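Local structure of tail fiber protein (Acinetobacter phage AM24, 5W5P) at residues R100-N103 and C109-G112; G71-D76 and T88-I93; G60-T65 and D84-I89. The protein probably recognises and degrades the capsular polysaccharide of Acinetobacter baumannii, serving as a trimeric tailspike of phage AM24. All blocks are in the same frame, centred on the assembly; numbering follows the deposited sequence.

Contact 1: residues R100-N103 and C109-G112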
ATOM      1  N   ARG A 100      40.909  -9.148  20.712  1.00 47.01           N
ATOM      2  CA  ARG A 100      39.731  -9.998  20.784  1.00 45.77           C
ATOM      3  C   ARG A 100      39.428 -10.598  19.419  1.00 44.83           C
ATOM      4  O   ARG A 100      39.520  -9.922  18.389  1.00 48.94           O
ATOM      5  CB  ARG A 100      38.529  -9.192  21.289  1.00 39.41           C
ATOM      6  CG  ARG A 100      37.227  -9.963  21.374  1.00 44.59           C
ATOM      7  CD  ARG A 100      36.056  -9.030  21.679  1.00 44.95           C
ATOM      8  NE  ARG A 100      36.228  -8.313  22.942  1.00 39.07           N
ATOM      9  CZ  ARG A 100      35.839  -8.783  24.122  1.00 39.00           C
ATOM     10  NH1 ARG A 100      35.260  -9.971  24.202  1.00 39.00           N
ATOM     11  NH2 ARG A 100      36.024  -8.065  25.221  1.00 39.15           N
ATOM     12  N   LYS A 101      39.082 -11.881  19.416  1.00 42.19           N
ATOM     13  CA  LYS A 101      38.636 -12.567  18.209  1.00 40.42           C
ATOM     14  C   LYS A 101      37.142 -12.316  18.059  1.00 43.08           C
ATOM     15  O   LYS A 101      36.346 -12.777  18.883  1.00 43.62           O
ATOM     16  CB  LYS A 101      38.934 -14.061  18.289  1.00 46.49           C
ATOM     17  CG  LYS A 101      40.397 -14.411  18.548  1.00 50.52           C
ATOM     18  CD  LYS A 101      41.075 -14.917  17.285  1.00 54.28           C
ATOM     19  CE  LYS A 101      42.082 -16.012  17.596  1.00 54.79           C
ATOM     20  NZ  LYS A 101      42.653 -16.586  16.349  1.00 54.66           N
ATOM     21  N   TRP A 102      36.761 -11.578  17.017  1.00 41.25           N
ATOM     22  CA  TRP A 102      35.355 -11.311  16.746  1.00 43.00           C
ATOM     23  C   TRP A 102      35.189 -10.968  15.272  1.00 46.21           C
ATOM     24  O   TRP A 102      35.973 -10.188  14.722  1.00 44.87           O
ATOM     25  CB  TRP A 102      34.822 -10.175  17.633  1.00 45.99           C
ATOM     26  CG  TRP A 102      35.455  -8.830  17.392  1.00 48.66           C
ATOM     27  CD1 TRP A 102      36.705  -8.433  17.770  1.00 50.62           C
ATOM     28  CD2 TRP A 102      34.864  -7.705  16.733  1.00 48.69           C
ATOM     29  NE1 TRP A 102      36.929  -7.134  17.382  1.00 44.51           N
ATOM     30  CE2 TRP A 102      35.814  -6.665  16.743  1.00 44.83           C
ATOM     31  CE3 TRP A 102      33.623  -7.475  16.134  1.00 53.84           C
ATOM     32  CZ2 TRP A 102      35.563  -5.416  16.180  1.00 44.12           C
ATOM     33  CZ3 TRP A 102      33.378  -6.235  15.571  1.00 54.12           C
ATOM     34  CH2 TRP A 102      34.344  -5.222  15.600  1.00 48.68           C
ATOM     35  N   ASN A 103      34.177 -11.559  14.638  1.00 47.67           N
ATOM     36  CA  ASN A 103      33.851 -11.272  13.248  1.00 49.34           C
ATOM     37  C   ASN A 103      32.399 -10.847  13.086  1.00 52.95           C
ATOM     38  O   ASN A 103      31.898 -10.783  11.956  1.00 50.89           O
ATOM     39  CB  ASN A 103      34.147 -12.483  12.359  1.00 49.38           C
ATOM     40  CG  ASN A 103      33.497 -13.756  12.864  1.00 52.92           C
ATOM     41  OD1 ASN A 103      32.498 -13.718  13.581  1.00 44.94           O
ATOM     42  ND2 ASN A 103      34.062 -14.895  12.485  1.00 56.37           N
ATOM     43  N   CYS A 109      29.335  -4.281  26.008  1.00 40.56           N
ATOM     44  CA  CYS A 109      29.791  -4.887  27.249  1.00 45.52           C
ATOM     45  C   CYS A 109      31.273  -5.213  27.217  1.00 47.02           C
ATOM     46  O   CYS A 109      31.892  -5.307  28.281  1.00 50.76           O
ATOM     47  CB  CYS A 109      28.997  -6.157  27.555  1.00 45.32           C
ATOM     48  SG  CYS A 109      27.375  -5.856  28.307  1.00 48.49           S
ATOM     49  N   TRP A 110      31.850  -5.392  26.027  1.00 44.74           N
ATOM     50  CA  TRP A 110      33.292  -5.577  25.918  1.00 45.58           C
ATOM     51  C   TRP A 110      34.049  -4.432  26.580  1.00 47.69           C
ATOM     52  O   TRP A 110      35.107  -4.645  27.188  1.00 48.63           O
ATOM     53  CB  TRP A 110      33.688  -5.694  24.448  1.00 43.74           C
ATOM     54  CG  TRP A 110      33.091  -6.868  23.758  1.00 41.13           C
ATOM     55  CD1 TRP A 110      32.494  -7.947  24.342  1.00 40.49           C
ATOM     56  CD2 TRP A 110      33.044  -7.094  22.346  1.00 43.46           C
ATOM     57  NE1 TRP A 110      32.074  -8.834  23.376  1.00 45.53           N
ATOM     58  CE2 TRP A 110      32.398  -8.330  22.143  1.00 45.50           C
ATOM     59  CE3 TRP A 110      33.484  -6.369  21.234  1.00 42.21           C
ATOM     60  CZ2 TRP A 110      32.179  -8.855  20.875  1.00 46.66           C
ATOM     61  CZ3 TRP A 110      33.266  -6.893  19.973  1.00 41.09           C
ATOM     62  CH2 TRP A 110      32.620  -8.123  19.803  1.00 43.40           C
ATOM     63  N   PHE A 111      33.517  -3.213  26.480  1.00 45.76           N
ATOM     64  CA  PHE A 111      34.170  -2.016  26.988  1.00 40.72           C
ATOM     65  C   PHE A 111      33.665  -1.593  28.358  1.00 41.31           C
ATOM     66  O   PHE A 111      34.111  -0.564  28.876  1.00 49.27           O
ATOM     67  CB  PHE A 111      33.993  -0.858  26.002  1.00 41.69           C
ATOM     68  CG  PHE A 111      34.515  -1.149  24.629  1.00 41.69           C
ATOM     69  CD1 PHE A 111      33.689  -1.685  23.655  1.00 40.31           C
ATOM     70  CD2 PHE A 111      35.838  -0.886  24.312  1.00 40.87           C
ATOM     71  CE1 PHE A 111      34.169  -1.954  22.389  1.00 40.31           C
ATOM     72  CE2 PHE A 111      36.327  -1.154  23.050  1.00 42.34           C
ATOM     73  CZ  PHE A 111      35.490  -1.687  22.087  1.00 43.88           C
ATOM     74  N   GLY A 112      32.746  -2.342  28.951  1.00 41.31           N
ATOM     75  CA  GLY A 112      32.286  -2.064  30.293  1.00 43.43           C
ATOM     76  C   GLY A 112      30.941  -1.383  30.414  1.00 47.42           C
ATOM     77  O   GLY A 112      30.671  -0.784  31.461  1.00 51.65           O
TER

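Contact 2: residues G71-D76 and T88-I93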
ATOM      1  N   GLY A  71      35.690 -13.324  26.374  1.00 48.70           N
ATOM      2  CA  GLY A  71      35.869 -13.776  25.010  1.00 45.43           C
ATOM      3  C   GLY A  71      37.281 -14.285  24.794  1.00 44.25           C
ATOM      4  O   GLY A  71      38.075 -14.394  25.726  1.00 43.94           O
ATOM      5  N   LEU A  72      37.570 -14.587  23.531  1.00 47.00           N
ATOM      6  CA  LEU A  72      38.878 -15.086  23.129  1.00 46.86           C
ATOM      7  C   LEU A  72      39.786 -13.928  22.735  1.00 44.52           C
ATOM      8  O   LEU A  72      39.351 -12.975  22.083  1.00 45.52           O
ATOM      9  CB  LEU A  72      38.749 -16.062  21.957  1.00 46.07           C
ATOM     10  CG  LEU A  72      37.976 -17.363  22.180  1.00 45.85           C
ATOM     11  CD1 LEU A  72      37.498 -17.919  20.849  1.00 40.49           C
ATOM     12  CD2 LEU A  72      38.834 -18.392  22.916  1.00 40.10           C
ATOM     13  N   PHE A  73      41.053 -14.024  23.133  1.00 41.55           N
ATOM     14  CA  PHE A  73      42.070 -13.033  22.809  1.00 44.71           C
ATOM     15  C   PHE A  73      43.313 -13.753  22.304  1.00 49.56           C
ATOM     16  O   PHE A  73      43.735 -14.753  22.894  1.00 50.47           O
ATOM     17  CB  PHE A  73      42.414 -12.169  24.031  1.00 43.80           C
ATOM     18  CG  PHE A  73      41.314 -11.229  24.441  1.00 48.61           C
ATOM     19  CD1 PHE A  73      40.294 -11.652  25.281  1.00 45.76           C
ATOM     20  CD2 PHE A  73      41.297  -9.920  23.980  1.00 51.36           C
ATOM     21  CE1 PHE A  73      39.279 -10.787  25.654  1.00 39.75           C
ATOM     22  CE2 PHE A  73      40.284  -9.052  24.352  1.00 48.05           C
ATOM     23  CZ  PHE A  73      39.276  -9.487  25.189  1.00 42.05           C
ATOM     24  N   TYR A  74      43.894 -13.256  21.216  1.00 48.40           N
ATOM     25  CA  TYR A  74      45.117 -13.822  20.669  1.00 49.17           C
ATOM     26  C   TYR A  74      46.252 -12.815  20.783  1.00 49.63           C
ATOM     27  O   TYR A  74      46.046 -11.608  20.625  1.00 51.83           O
ATOM     28  CB  TYR A  74      44.937 -14.269  19.211  1.00 49.53           C
ATOM     29  CG  TYR A  74      44.956 -13.159  18.186  1.00 54.87           C
ATOM     30  CD1 TYR A  74      43.810 -12.411  17.924  1.00 62.61           C
ATOM     31  CD2 TYR A  74      46.108 -12.874  17.462  1.00 52.65           C
ATOM     32  CE1 TYR A  74      43.809 -11.399  16.979  1.00 63.68           C
ATOM     33  CE2 TYR A  74      46.123 -11.866  16.517  1.00 57.58           C
ATOM     34  CZ  TYR A  74      44.969 -11.130  16.277  1.00 63.86           C
ATOM     35  OH  TYR A  74      44.977 -10.123  15.334  1.00 65.07           O
ATOM     36  N   ALA A  75      47.447 -13.321  21.074  1.00 51.66           N
ATOM     37  CA  ALA A  75      48.630 -12.479  21.240  1.00 53.06           C
ATOM     38  C   ALA A  75      49.173 -12.136  19.859  1.00 53.38           C
ATOM     39  O   ALA A  75      49.796 -12.968  19.197  1.00 53.00           O
ATOM     40  CB  ALA A  75      49.679 -13.180  22.094  1.00 51.00           C
ATOM     41  N   ASP A  76      48.927 -10.904  19.418  1.00 54.33           N
ATOM     42  CA  ASP A  76      49.411 -10.421  18.126  1.00 57.30           C
ATOM     43  C   ASP A  76      50.874 -10.027  18.283  1.00 57.27           C
ATOM     44  O   ASP A  76      51.202  -8.901  18.670  1.00 50.72           O
ATOM     45  CB  ASP A  76      48.560  -9.255  17.639  1.00 57.19           C
ATOM     46  CG  ASP A  76      48.809  -8.919  16.185  1.00 59.13           C
ATOM     47  OD1 ASP A  76      49.647  -9.592  15.551  1.00 60.20           O
ATOM     48  OD2 ASP A  76      48.169  -7.977  15.677  1.00 61.28           O
ATOM     49  N   THR A  88      38.760  -4.373  22.989  1.00 40.26           N
ATOM     50  CA  THR A  88      39.187  -5.278  21.932  1.00 43.34           C
ATOM     51  C   THR A  88      40.694  -5.354  21.773  1.00 43.30           C
ATOM     52  O   THR A  88      41.185  -6.335  21.209  1.00 45.65           O
ATOM     53  CB  THR A  88      38.573  -4.871  20.582  1.00 44.48           C
ATOM     54  OG1 THR A  88      38.975  -3.535  20.249  1.00 46.67           O
ATOM     55  CG2 THR A  88      37.047  -4.942  20.644  1.00 43.29           C
ATOM     56  N   ILE A  89      41.435  -4.356  22.244  1.00 45.22           N
ATOM     57  CA  ILE A  89      42.890  -4.389  22.285  1.00 47.66           C
ATOM     58  C   ILE A  89      43.290  -4.169  23.735  1.00 50.25           C
ATOM     59  O   ILE A  89      43.129  -3.063  24.269  1.00 53.94           O
ATOM     60  CB  ILE A  89      43.525  -3.333  21.370  1.00 48.94           C
ATOM     61  CG1 ILE A  89      42.853  -3.331  19.996  1.00 48.80           C
ATOM     62  CG2 ILE A  89      45.017  -3.592  21.214  1.00 46.21           C
ATOM     63  CD1 ILE A  89      43.511  -2.406  19.004  1.00 48.02           C
ATOM     64  N   LEU A  90      43.794  -5.219  24.380  1.00 47.62           N
ATOM     65  CA  LEU A  90      44.275  -5.155  25.755  1.00 46.03           C
ATOM     66  C   LEU A  90      45.781  -5.378  25.743  1.00 48.28           C
ATOM     67  O   LEU A  90      46.257  -6.394  25.224  1.00 51.25           O
ATOM     68  CB  LEU A  90      43.576  -6.189  26.640  1.00 42.17           C
ATOM     69  CG  LEU A  90      42.041  -6.228  26.588  1.00 42.48           C
ATOM     70  CD1 LEU A  90      41.473  -7.361  27.434  1.00 41.01           C
ATOM     71  CD2 LEU A  90      41.456  -4.899  27.024  1.00 42.48           C
ATOM     72  N   VAL A  91      46.525  -4.431  26.306  1.00 47.90           N
ATOM     73  CA  VAL A  91      47.983  -4.476  26.322  1.00 50.85           C
ATOM     74  C   VAL A  91      48.441  -4.980  27.683  1.00 53.89           C
ATOM     75  O   VAL A  91      48.060  -4.426  28.722  1.00 54.27           O
ATOM     76  CB  VAL A  91      48.581  -3.095  26.011  1.00 51.37           C
ATOM     77  CG1 VAL A  91      50.090  -3.138  26.112  1.00 48.95           C
ATOM     78  CG2 VAL A  91      48.141  -2.629  24.631  1.00 46.98           C
ATOM     79  N   GLY A  92      49.251  -6.042  27.680  1.00 58.10           N
ATOM     80  CA  GLY A  92      49.762  -6.599  28.915  1.00 57.81           C
ATOM     81  C   GLY A  92      50.976  -5.852  29.449  1.00 59.27           C
ATOM     82  O   GLY A  92      51.591  -5.028  28.772  1.00 61.13           O
ATOM     83  N   ILE A  93      51.318  -6.154  30.704  1.00 61.34           N
ATOM     84  CA  ILE A  93      52.470  -5.515  31.339  1.00 64.04           C
ATOM     85  C   ILE A  93      53.754  -5.837  30.583  1.00 59.26           C
ATOM     86  O   ILE A  93      54.664  -5.002  30.503  1.00 58.95           O
ATOM     87  CB  ILE A  93      52.552  -5.932  32.823  1.00 68.80           C
ATOM     88  CG1 ILE A  93      51.374  -5.337  33.599  1.00 72.25           C
ATOM     89  CG2 ILE A  93      53.864  -5.488  33.447  1.00 67.91           C
ATOM     90  CD1 ILE A  93      50.919  -6.184  34.766  1.00 74.22           C
TER

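Contact 3: residues G60-T65 and D84-I89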
ATOM      1  N   GLY A  60      37.501 -14.785  31.083  1.00 48.59           N
ATOM      2  CA  GLY A  60      36.149 -15.113  31.510  1.00 44.02           C
ATOM      3  C   GLY A  60      35.215 -13.917  31.544  1.00 41.79           C
ATOM      4  O   GLY A  60      34.053 -14.018  31.150  1.00 41.76           O
ATOM      5  N   GLN A  61      35.700 -12.781  32.034  1.00 41.93           N
ATOM      6  CA  GLN A  61      34.879 -11.589  32.224  1.00 46.42           C
ATOM      7  C   GLN A  61      35.810 -10.387  32.371  1.00 48.62           C
ATOM      8  O   GLN A  61      37.035 -10.512  32.257  1.00 48.30           O
ATOM      9  CB  GLN A  61      33.942 -11.749  33.429  1.00 43.08           C
ATOM     10  CG  GLN A  61      34.646 -12.077  34.738  1.00 46.29           C
ATOM     11  CD  GLN A  61      33.729 -12.740  35.751  1.00 50.79           C
ATOM     12  OE1 GLN A  61      33.022 -13.698  35.435  1.00 54.39           O
ATOM     13  NE2 GLN A  61      33.729 -12.223  36.975  1.00 51.42           N
ATOM     14  N   ARG A  62      35.227  -9.211  32.616  1.00 50.24           N
ATOM     15  CA  ARG A  62      36.020  -7.987  32.673  1.00 49.16           C
ATOM     16  C   ARG A  62      36.683  -7.818  34.031  1.00 46.97           C
ATOM     17  O   ARG A  62      37.892  -7.587  34.113  1.00 52.28           O
ATOM     18  CB  ARG A  62      35.147  -6.771  32.353  1.00 51.38           C
ATOM     19  CG  ARG A  62      35.024  -6.456  30.874  1.00 50.73           C
ATOM     20  CD  ARG A  62      34.224  -5.177  30.636  1.00 46.51           C
ATOM     21  NE  ARG A  62      34.788  -4.035  31.354  1.00 47.70           N
ATOM     22  CZ  ARG A  62      35.668  -3.184  30.834  1.00 50.48           C
ATOM     23  NH1 ARG A  62      36.086  -3.341  29.584  1.00 48.82           N
ATOM     24  NH2 ARG A  62      36.127  -2.175  31.561  1.00 43.20           N
ATOM     25  N   SER A  63      35.899  -7.924  35.101  1.00 44.67           N
ATOM     26  CA  SER A  63      36.402  -7.899  36.464  1.00 46.61           C
ATOM     27  C   SER A  63      35.609  -8.899  37.298  1.00 50.56           C
ATOM     28  O   SER A  63      34.678  -9.550  36.815  1.00 54.30           O
ATOM     29  CB  SER A  63      36.303  -6.499  37.072  1.00 47.02           C
ATOM     30  OG  SER A  63      34.947  -6.118  37.247  1.00 56.17           O
ATOM     31  N   ASN A  64      35.988  -9.015  38.571  1.00 53.18           N
ATOM     32  CA  ASN A  64      35.273  -9.910  39.479  1.00 56.58           C
ATOM     33  C   ASN A  64      33.841  -9.455  39.736  1.00 59.71           C
ATOM     34  O   ASN A  64      33.004 -10.274  40.146  1.00 63.40           O
ATOM     35  CB  ASN A  64      35.998 -10.049  40.818  1.00 56.60           C
ATOM     36  CG  ASN A  64      37.374 -10.673  40.690  1.00 55.22           C
ATOM     37  OD1 ASN A  64      37.522 -11.786  40.166  1.00 55.77           O
ATOM     38  ND2 ASN A  64      38.382  -9.977  41.176  1.00 52.24           N
ATOM     39  N   THR A  65      33.549  -8.161  39.539  1.00 56.31           N
ATOM     40  CA  THR A  65      32.196  -7.647  39.689  1.00 54.91           C
ATOM     41  C   THR A  65      31.454  -7.522  38.367  1.00 52.12           C
ATOM     42  O   THR A  65      30.222  -7.562  38.370  1.00 50.87           O
ATOM     43  CB  THR A  65      32.214  -6.278  40.374  1.00 51.18           C
ATOM     44  OG1 THR A  65      33.320  -5.522  39.885  1.00 64.07           O
ATOM     45  CG2 THR A  65      32.355  -6.425  41.889  1.00 53.39           C
ATOM     46  N   ASP A  84      45.948   0.323  24.345  1.00 55.16           N
ATOM     47  CA  ASP A  84      44.874  -0.377  25.037  1.00 55.37           C
ATOM     48  C   ASP A  84      43.578   0.422  24.924  1.00 56.70           C
ATOM     49  O   ASP A  84      43.552   1.620  25.222  1.00 56.06           O
ATOM     50  CB  ASP A  84      45.258  -0.583  26.505  1.00 55.10           C
ATOM     51  CG  ASP A  84      44.370  -1.589  27.216  1.00 56.01           C
ATOM     52  OD1 ASP A  84      43.140  -1.370  27.277  1.00 57.78           O
ATOM     53  OD2 ASP A  84      44.906  -2.594  27.730  1.00 55.47           O
ATOM     54  N   ASN A  85      42.502  -0.237  24.486  1.00 55.80           N
ATOM     55  CA  ASN A  85      41.194   0.404  24.404  1.00 54.26           C
ATOM     56  C   ASN A  85      40.193  -0.159  25.404  1.00 54.53           C
ATOM     57  O   ASN A  85      39.028   0.248  25.384  1.00 54.32           O
ATOM     58  CB  ASN A  85      40.629   0.315  22.975  1.00 51.60           C
ATOM     59  CG  ASN A  85      40.292  -1.107  22.546  1.00 49.72           C
ATOM     60  OD1 ASN A  85      40.376  -2.053  23.323  1.00 55.07           O
ATOM     61  ND2 ASN A  85      39.920  -1.257  21.284  1.00 46.26           N
ATOM     62  N   ASP A  86      40.616  -1.088  26.265  1.00 54.97           N
ATOM     63  CA  ASP A  86      39.772  -1.641  27.328  1.00 50.30           C
ATOM     64  C   ASP A  86      38.546  -2.365  26.768  1.00 48.69           C
ATOM     65  O   ASP A  86      37.473  -2.365  27.376  1.00 47.70           O
ATOM     66  CB  ASP A  86      39.356  -0.554  28.325  1.00 47.53           C
ATOM     67  CG  ASP A  86      39.071  -1.110  29.708  1.00 46.89           C
ATOM     68  OD1 ASP A  86      39.827  -1.995  30.158  1.00 49.25           O
ATOM     69  OD2 ASP A  86      38.100  -0.661  30.348  1.00 45.84           O
ATOM     70  N   GLY A  87      38.704  -3.002  25.609  1.00 40.94           N
ATOM     71  CA  GLY A  87      37.603  -3.755  25.041  1.00 40.26           C
ATOM     72  C   GLY A  87      37.988  -4.783  23.997  1.00 45.43           C
ATOM     73  O   GLY A  87      37.570  -5.941  24.081  1.00 48.17           O
ATOM     74  N   THR A  88      38.760  -4.373  22.989  1.00 40.26           N
ATOM     75  CA  THR A  88      39.187  -5.278  21.932  1.00 43.34           C
ATOM     76  C   THR A  88      40.694  -5.354  21.773  1.00 43.30           C
ATOM     77  O   THR A  88      41.185  -6.335  21.209  1.00 45.65           O
ATOM     78  CB  THR A  88      38.573  -4.871  20.582  1.00 44.48           C
ATOM     79  OG1 THR A  88      38.975  -3.535  20.249  1.00 46.67           O
ATOM     80  CG2 THR A  88      37.047  -4.942  20.644  1.00 43.29           C
ATOM     81  N   ILE A  89      41.435  -4.356  22.244  1.00 45.22           N
ATOM     82  CA  ILE A  89      42.890  -4.389  22.285  1.00 47.66           C
ATOM     83  C   ILE A  89      43.290  -4.169  23.735  1.00 50.25           C
ATOM     84  O   ILE A  89      43.129  -3.063  24.269  1.00 53.94           O
ATOM     85  CB  ILE A  89      43.525  -3.333  21.370  1.00 48.94           C
ATOM     86  CG1 ILE A  89      42.853  -3.331  19.996  1.00 48.80           C
ATOM     87  CG2 ILE A  89      45.017  -3.592  21.214  1.00 46.21           C
ATOM     88  CD1 ILE A  89      43.511  -2.406  19.004  1.00 48.02           C
TER

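Contact 1: residues R100-N103 and C109-G112
A cation-pi stack of Arg100 on Trp110 marks the exit from the small antiparallel sheet that precedes the beta-helix of this tailspike; it closes a short loop between strand 97-100 and helix 122-132. The guanidinium lies flat on the indole, its plane 5° from that of the ring, with CZ of Arg100 3.4 Å from CG of Trp110 and over the five-membered ring. The arginine chain is extended through chi2, which carries CD over the six-membered ring in a CH-pi contact, 3.6 Å from its centroid; the turn at chi3, -59°, then leads the guanidinium on over the five-membered ring. One indole face therefore receives both the methylene and the charged end. NH2 bonds to the O atoms of Gly87 and Gly69, and NH1 to the O of Gly70, so carbonyls of the chain satisfy the buried end while its face rests on the ring. Trp102 adds a T-shaped contact, presenting a face to the edge of Trp110, with centroids of its five-membered ring and the six-membered ring of Trp110 5.0 Å apart and planes at 64°. Trp110 thus has Arg100 over a face and Trp102 at the benzo edge, where CD2 of Trp102 comes to 3.7 Å from CZ3 of Trp110, while CB of Trp102 is equally near CH2 of Trp110.

Contact 2: residues G71-D76 and T88-I93
The Phe73 ring meets Leu90 at a slant, presenting neither a clean face nor a clean edge, while the backbone O of Thr88 lies at the ring edge, near its plane. CE2 of Phe73 makes the nearest approach, 3.7 Å from CD1 of Leu90, and its neighbour CZ is 3.8 Å from the same methyl. CD1 is the branch that touches, with CG of Leu90 behind it, 4.0 Å from CE2 of Phe73. The Thr88 carbonyl is looser, its O 4.3 Å from CE2 of Phe73. Both side chains leave their strands toward the other, and with CG of Leu90 anti to the carbonyl carbon (chi1 -50°) its CD1 is carried to CE2 of Phe73. No hydrogen bond joins the two segments; the contact is apolar and buried. Leu45 touches both side chains, Phe42 and Arg46 pack on Leu90, and Val59 and Arg100 also touch Phe73. Strands 71-75 and 89-91 are not neighbours in the sheet, since 97-100 runs between them, so the two side chains meet across a central strand. This is the arrangement of a small antiparallel sheet with a short helix, here 42-46, packed on one face.

Contact 3: residues G60-T65 and D84-I89
Arg62 and Asp86 form a salt bridge near the surface, joining the loop after strand 56-59 to the loop that leads from strand 71-75 into strand 89-91. The guanidinium grips Asp86 end-on with two nitrogens: NH2 of Arg62 reaches OD2 of Asp86 at 2.8 Å in a nearly straight bond (170°), and NH1 takes the backbone O of Asp86 at 2.8 Å. A weak bond, 3.4 Å from NH1 of Arg62 to OD2 of Asp86, adds to the pair. Both acceptors lie close to the guanidinium plane, but the carboxylate is turned 80° to it, and OD2 is met from above its own plane. A bend in the arginine chain (chi3 56°) swings this end toward the turn. NH1 also donates to the O of Trp110; OD1 of Asp86 makes a second salt bridge, to Arg46, so the carboxylate probably faces two positive charges. The turn that offers Asp86 is itself tied down. OD1 of Asp84 accepts from N of Asp86 at 2.7 Å, an Asx turn. OD1 of Asn85 takes three backbone N-H groups: that of Gly87 at 3.0 Å, a second Asx turn, which the bond from Thr88 extends to an Asx motif, and that of Ile89; the last two are each at 2.8 Å. ND2 of Asn85 then holds OG1 of Thr88 at 2.7 Å, which fixes the amide's rotation. Phe42 of helix 42-46 packs on both Arg62 and Asp86, and Arg46 also pairs with Asp84, so the salt bridge sits beside that helix, just before strand 89-91 begins.

In the fold
From the N terminus, the chain leaves strand 56-59 into 60-65, the first half of contact 3, then runs through strand 71-75, which opens contact 2. Segment 84-89 closes contact 3, and 88-93 closes contact 2 immediately afterwards; the two loops overlap without nesting and share Thr88 and Ile89. Contact 1 follows in series, closing a much shorter loop after strand 97-100. In space the three are neighbours, their centres about 8 to 10 Å apart. Backbone bonds of Arg100 with Thr88 and of Lys101 with Leu72 stitch contact 1 to the segments of contact 2. Together they tie the four-stranded sheet, its loops and helix 42-46 to the segment leading into helix 122-132 and the beta-helix.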